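Local coordinates for fructose-bisphosphate aldolase (Plasmodium falciparum, PDB 4TR9), which belongs to the class I aldolase family of enzymes, folds as a TIM barrel and assembles here from four copies of the chain, at residues D125-T130 and D168-E173; E138-Y143 and N188-I193. All coordinates share one frame; numbering follows the deposited sequence.

Interaction 1: residues D125-T130 and D168-E173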
loop_
_atom_site.group_PDB
_atom_site.type_symbol
_atom_site.label_atom_id
_atom_site.label_comp_id
_atom_site.label_asym_id
_atom_site.label_seq_id
_atom_site.Cartn_x
_atom_site.Cartn_y
_atom_site.Cartn_z
ATOM N N ASP A 125 10.025 -18.559 -4.970
ATOM C CA ASP A 125 10.309 -19.987 -4.907
ATOM C C ASP A 125 9.089 -20.793 -5.338
ATOM O O ASP A 125 8.403 -21.392 -4.511
ATOM C CB ASP A 125 10.746 -20.389 -3.498
ATOM C CG ASP A 125 11.183 -21.839 -3.415
ATOM O OD1 ASP A 125 11.670 -22.373 -4.433
ATOM O OD2 ASP A 125 11.037 -22.443 -2.332
ATOM N N GLU A 126 8.828 -20.786 -6.643
ATOM C CA GLU A 126 7.726 -21.535 -7.242
ATOM C C GLU A 126 6.363 -21.199 -6.636
ATOM O O GLU A 126 5.481 -22.054 -6.568
ATOM C CB GLU A 126 7.981 -23.041 -7.127
ATOM C CG GLU A 126 9.207 -23.525 -7.883
ATOM C CD GLU A 126 9.398 -25.025 -7.782
ATOM O OE1 GLU A 126 8.621 -25.679 -7.054
ATOM O OE2 GLU A 126 10.327 -25.552 -8.430
ATOM N N GLU A 127 6.194 -19.956 -6.197
ATOM C CA GLU A 127 4.892 -19.501 -5.724
ATOM C C GLU A 127 4.011 -19.161 -6.922
ATOM O O GLU A 127 4.448 -18.489 -7.855
ATOM C CB GLU A 127 5.038 -18.301 -4.787
ATOM C CG GLU A 127 5.734 -18.640 -3.477
ATOM C CD GLU A 127 5.663 -17.514 -2.465
ATOM O OE1 GLU A 127 6.268 -16.449 -2.710
ATOM O OE2 GLU A 127 4.994 -17.694 -1.425
ATOM N N LYS A 128 2.768 -19.628 -6.888
ATOM C CA LYS A 128 1.916 -19.628 -8.071
ATOM C C LYS A 128 1.121 -18.343 -8.282
ATOM O O LYS A 128 0.822 -17.610 -7.339
ATOM C CB LYS A 128 0.949 -20.812 -8.007
ATOM C CG LYS A 128 1.626 -22.154 -7.791
ATOM C CD LYS A 128 2.621 -22.452 -8.897
ATOM C CE LYS A 128 3.297 -23.796 -8.685
ATOM N NZ LYS A 128 4.293 -24.084 -9.754
ATOM N N SER A 129 0.781 -18.091 -9.543
ATOM C CA SER A 129 -0.118 -17.010 -9.925
ATOM C C SER A 129 -1.135 -17.544 -10.931
ATOM O O SER A 129 -0.811 -18.408 -11.744
ATOM C CB SER A 129 0.658 -15.833 -10.516
ATOM O OG SER A 129 -0.218 -14.840 -11.017
ATOM N N THR A 130 -2.362 -17.033 -10.878
ATOM C CA THR A 130 -3.429 -17.554 -11.726
ATOM C C THR A 130 -3.671 -16.683 -12.959
ATOM O O THR A 130 -3.754 -15.459 -12.860
ATOM C CB THR A 130 -4.748 -17.685 -10.943
ATOM O OG1 THR A 130 -4.466 -17.979 -9.570
ATOM C CG2 THR A 130 -5.598 -18.798 -11.525
ATOM N N ASP A 168 5.072 -11.464 0.553
ATOM C CA ASP A 168 4.205 -10.332 0.236
ATOM C C ASP A 168 3.870 -10.269 -1.250
ATOM O O ASP A 168 2.751 -9.916 -1.626
ATOM C CB ASP A 168 4.857 -9.019 0.673
ATOM C CG ASP A 168 5.012 -8.919 2.176
ATOM O OD1 ASP A 168 4.176 -9.494 2.904
ATOM O OD2 ASP A 168 5.974 -8.262 2.630
ATOM N N LEU A 169 4.843 -10.605 -2.090
ATOM C CA LEU A 169 4.630 -10.627 -3.531
ATOM C C LEU A 169 3.591 -11.681 -3.899
ATOM O O LEU A 169 2.734 -11.451 -4.752
ATOM C CB LEU A 169 5.947 -10.893 -4.266
ATOM C CG LEU A 169 5.878 -11.002 -5.791
ATOM C CD1 LEU A 169 5.205 -9.775 -6.389
ATOM C CD2 LEU A 169 7.269 -11.187 -6.376
ATOM N N SER A 170 3.668 -12.834 -3.242
ATOM C CA SER A 170 2.720 -13.916 -3.476
ATOM C C SER A 170 1.318 -13.530 -3.026
ATOM O O SER A 170 0.337 -13.793 -3.723
ATOM C CB SER A 170 3.168 -15.184 -2.751
ATOM O OG SER A 170 2.187 -16.202 -2.854
ATOM N N ILE A 171 1.233 -12.904 -1.856
ATOM C CA ILE A 171 -0.047 -12.522 -1.274
ATOM C C ILE A 171 -0.738 -11.435 -2.093
ATOM O O ILE A 171 -1.946 -11.498 -2.327
ATOM C CB ILE A 171 0.127 -12.032 0.178
ATOM C CG1 ILE A 171 0.682 -13.155 1.056
ATOM C CG2 ILE A 171 -1.193 -11.526 0.741
ATOM C CD1 ILE A 171 0.914 -12.750 2.493
ATOM N N HIS A 172 0.032 -10.447 -2.539
ATOM C CA HIS A 172 -0.548 -9.305 -3.237
ATOM C C HIS A 172 -0.943 -9.644 -4.671
ATOM O O HIS A 172 -1.951 -9.149 -5.173
ATOM C CB HIS A 172 0.416 -8.119 -3.233
ATOM C CG HIS A 172 -0.237 -6.821 -3.594
ATOM N ND1 HIS A 172 -1.296 -6.300 -2.884
ATOM C CD2 HIS A 172 0.011 -5.944 -4.597
ATOM C CE1 HIS A 172 -1.670 -5.157 -3.427
ATOM N NE2 HIS A 172 -0.893 -4.918 -4.469
ATOM N N GLU A 173 -0.148 -10.480 -5.331
ATOM C CA GLU A 173 -0.494 -10.944 -6.671
ATOM C C GLU A 173 -1.760 -11.792 -6.620
ATOM O O GLU A 173 -2.619 -11.698 -7.498
ATOM C CB GLU A 173 0.661 -11.736 -7.292
ATOM C CG GLU A 173 0.256 -12.665 -8.436
ATOM C CD GLU A 173 -0.314 -11.934 -9.644
ATOM O OE1 GLU A 173 -0.186 -10.694 -9.721
ATOM O OE2 GLU A 173 -0.893 -12.607 -10.523
HETATM O O HOH W 1 2.656 -18.741 -1.577
HETATM O O HOH W 2 0.946 -17.608 -4.600
#
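S170 and E173, one turn apart at the start of helix 168-187, face E127 and S129 of the β-hairpin formed by strands 118-120 and 128-130. The hairpin is an addition to the TIM barrel, and here it lies beside one of the barrel's helices. E127 reaches over with its CG anti to the carbonyl carbon (chi1 -67°) and the chain extended beyond, which brings the carboxylate against the methylene of S170, E127 OE1 standing 3.3 Å from S170 CB. That same OE1 is hydrogen-bonded by T167, just ahead of the helix, so the carboxylate is held at the helix start. Further along the strand S129 OG donates to E173 OE2; the modelled length of 2.4 Å is unusually short and its exact value is doubtful. The other oxygen of that carboxylate, E173 OE1, is bonded by W176 of the second subunit, so E173 joins the hairpin to the subunit interface. Between these two direct meetings the hydroxyl of S170, turned anti to its own backbone nitrogen (chi1 174°), works through two waters. The first water donates both to S170 OG, at 2.9 Å, and to E127 OE2, at 2.6 Å. S170 OG in turn gives its proton to the second water at 2.6 Å, and that water donates to K128 O at 2.7 Å.

Interaction 2: residues E138-Y143 and N188-I193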
loop_
_atom_site.group_PDB
_atom_site.type_symbol
_atom_site.label_atom_id
_atom_site.label_comp_id
_atom_site.label_asym_id
_atom_site.label_seq_id
_atom_site.Cartn_x
_atom_site.Cartn_y
_atom_site.Cartn_z
ATOM N N GLU A 138 -15.211 -11.229 -22.285
ATOM C CA GLU A 138 -15.843 -11.820 -23.458
ATOM C C GLU A 138 -16.387 -13.208 -23.140
ATOM O O GLU A 138 -17.454 -13.590 -23.621
ATOM C CB GLU A 138 -14.855 -11.892 -24.625
ATOM C CG GLU A 138 -14.607 -10.559 -25.323
ATOM C CD GLU A 138 -13.882 -9.555 -24.445
ATOM O OE1 GLU A 138 -13.083 -9.980 -23.584
ATOM O OE2 GLU A 138 -14.115 -8.339 -24.613
ATOM N N ARG A 139 -15.653 -13.957 -22.324
ATOM C CA ARG A 139 -16.077 -15.297 -21.937
ATOM C C ARG A 139 -17.250 -15.243 -20.964
ATOM O O ARG A 139 -18.122 -16.111 -20.987
ATOM C CB ARG A 139 -14.914 -16.076 -21.318
ATOM C CG ARG A 139 -13.754 -16.310 -22.270
ATOM C CD ARG A 139 -12.803 -17.370 -21.739
ATOM N NE ARG A 139 -12.295 -17.044 -20.410
ATOM C CZ ARG A 139 -11.227 -16.286 -20.185
ATOM N NH1 ARG A 139 -10.834 -16.043 -18.942
ATOM N NH2 ARG A 139 -10.551 -15.768 -21.202
ATOM N N CYS A 140 -17.267 -14.221 -20.113
ATOM C CA CYS A 140 -18.361 -14.038 -19.165
ATOM C C CYS A 140 -19.688 -13.841 -19.890
ATOM O O CYS A 140 -20.708 -14.411 -19.499
ATOM C CB CYS A 140 -18.085 -12.848 -18.241
ATOM S SG CYS A 140 -16.793 -13.126 -17.007
ATOM N N LYS A 141 -19.669 -13.031 -20.945
ATOM C CA LYS A 141 -20.863 -12.797 -21.750
ATOM C C LYS A 141 -21.316 -14.087 -22.423
ATOM O O LYS A 141 -22.512 -14.329 -22.586
ATOM C CB LYS A 141 -20.603 -11.715 -22.799
ATOM C CG LYS A 141 -20.275 -10.353 -22.213
ATOM C CD LYS A 141 -20.074 -9.315 -23.304
ATOM C CE LYS A 141 -19.745 -7.952 -22.714
ATOM N NZ LYS A 141 -19.558 -6.920 -23.771
ATOM N N GLU A 142 -20.347 -14.910 -22.808
ATOM C CA GLU A 142 -20.624 -16.201 -23.425
ATOM C C GLU A 142 -21.218 -17.178 -22.416
ATOM O O GLU A 142 -22.179 -17.886 -22.713
ATOM C CB GLU A 142 -19.347 -16.785 -24.031
ATOM C CG GLU A 142 -19.498 -18.194 -24.580
ATOM C CD GLU A 142 -18.169 -18.807 -24.980
ATOM O OE1 GLU A 142 -17.127 -18.143 -24.792
ATOM O OE2 GLU A 142 -18.166 -19.951 -25.480
ATOM N N TYR A 143 -20.640 -17.204 -21.219
ATOM C CA TYR A 143 -21.072 -18.125 -20.173
ATOM C C TYR A 143 -22.467 -17.787 -19.654
ATOM O O TYR A 143 -23.259 -18.682 -19.354
ATOM C CB TYR A 143 -20.067 -18.123 -19.019
ATOM C CG TYR A 143 -18.702 -18.660 -19.391
ATOM C CD1 TYR A 143 -18.550 -19.571 -20.427
ATOM C CD2 TYR A 143 -17.565 -18.251 -18.706
ATOM C CE1 TYR A 143 -17.304 -20.064 -20.769
ATOM C CE2 TYR A 143 -16.314 -18.738 -19.042
ATOM C CZ TYR A 143 -16.190 -19.644 -20.074
ATOM O OH TYR A 143 -14.949 -20.131 -20.412
ATOM N N ASN A 188 -20.233 -8.181 -15.832
ATOM C CA ASN A 188 -20.937 -8.991 -16.818
ATOM C C ASN A 188 -21.966 -9.926 -16.188
ATOM O O ASN A 188 -22.190 -11.032 -16.677
ATOM C CB ASN A 188 -19.935 -9.797 -17.644
ATOM C CG ASN A 188 -18.993 -8.915 -18.440
ATOM O OD1 ASN A 188 -19.321 -8.470 -19.539
ATOM N ND2 ASN A 188 -17.813 -8.654 -17.886
ATOM N N ARG A 189 -22.577 -9.471 -15.097
ATOM C CA ARG A 189 -23.689 -10.174 -14.457
ATOM C C ARG A 189 -23.341 -11.593 -14.002
ATOM O O ARG A 189 -24.126 -12.522 -14.193
ATOM C CB ARG A 189 -24.893 -10.217 -15.405
ATOM C CG ARG A 189 -25.399 -8.844 -15.820
ATOM C CD ARG A 189 -26.466 -8.945 -16.902
ATOM N NE ARG A 189 -25.924 -9.453 -18.160
ATOM C CZ ARG A 189 -26.647 -9.659 -19.256
ATOM N NH1 ARG A 189 -26.069 -10.123 -20.356
ATOM N NH2 ARG A 189 -27.949 -9.403 -19.254
ATOM N N LEU A 190 -22.169 -11.755 -13.397
ATOM C CA LEU A 190 -21.770 -13.041 -12.831
ATOM C C LEU A 190 -21.248 -12.875 -11.408
ATOM O O LEU A 190 -20.410 -12.012 -11.145
ATOM C CB LEU A 190 -20.704 -13.715 -13.697
ATOM C CG LEU A 190 -21.125 -14.256 -15.064
ATOM C CD1 LEU A 190 -19.956 -14.957 -15.739
ATOM C CD2 LEU A 190 -22.312 -15.198 -14.933
ATOM N N VAL A 191 -21.747 -13.701 -10.494
ATOM C CA VAL A 191 -21.291 -13.673 -9.109
ATOM C C VAL A 191 -19.926 -14.338 -8.977
ATOM O O VAL A 191 -19.781 -15.528 -9.247
ATOM C CB VAL A 191 -22.291 -14.370 -8.166
ATOM C CG1 VAL A 191 -21.693 -14.524 -6.776
ATOM C CG2 VAL A 191 -23.595 -13.593 -8.109
ATOM N N PRO A 192 -18.915 -13.564 -8.565
ATOM C CA PRO A 192 -17.559 -14.103 -8.448
ATOM C C PRO A 192 -17.324 -14.860 -7.144
ATOM O O PRO A 192 -17.597 -14.336 -6.063
ATOM C CB PRO A 192 -16.686 -12.851 -8.510
ATOM C CG PRO A 192 -17.538 -11.780 -7.922
ATOM C CD PRO A 192 -18.964 -12.119 -8.278
ATOM N N ILE A 193 -16.832 -16.088 -7.252
ATOM C CA ILE A 193 -16.405 -16.836 -6.079
ATOM C C ILE A 193 -14.903 -16.653 -5.887
ATOM O O ILE A 193 -14.096 -17.217 -6.627
ATOM C CB ILE A 193 -16.742 -18.333 -6.192
ATOM C CG1 ILE A 193 -18.257 -18.533 -6.242
ATOM C CG2 ILE A 193 -16.154 -19.100 -5.021
ATOM C CD1 ILE A 193 -18.681 -19.983 -6.188
#
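C140, N188 and L190 each turn the first atom beyond CB anti to the carbonyl carbon (chi1 -72°, -63° and -70°), and in this setting their side chains converge between a helix and the loop that leads into a strand. C140 is the middle of it: its CB lies 3.6 Å from N188 CB and 3.8 Å from L190 CD1, while the sulfur, C140 SG, sits 3.9 Å from the same L190 methyl. On the outer side K141 runs out extended, crossing N188 at a slant. Its aliphatic part brushes the amide oxygen, with K141 CE 3.2 Å and K141 CG 3.4 Å from N188 OD1. The other end of that amide turns back to the helix that has just ended, where N188 ND2 donates to I184 O. No hydrogen bond crosses between the two segments; the contact rests on van der Waals packing. Helix 168-187 closes in a Schellman motif, with R189 at positive phi in the C-prime position, L190 N bonded to C185 O and R189 N to Q186 O. Helix 136-146 thus packs against the helix-to-strand turn of a β-α-β crossover, strand 150-157 to helix 168-187 to strand 191-198, the repeating connection of a TIM barrel.

Followed from the N terminus, the chain passes 125-130, then 138-143, then 168-173 and finally 188-193, so the two contacts cross instead of nesting. Interaction 1 closes a loop of 37 residues that takes in helix 136-146 and strand 150-157; interaction 2 closes one of 44 that shares strand 150-157 and runs the whole length of helix 168-187. That helix relates them: its first two turns meet the hairpin in interaction 1, and the residues just past its last turn meet helix 136-146 in interaction 2. Their centres are 25 Å apart, and their nearest atoms, about 9 Å apart, do not touch. Together they tie both ends of one barrel helix to the chain that precedes strand 150-157.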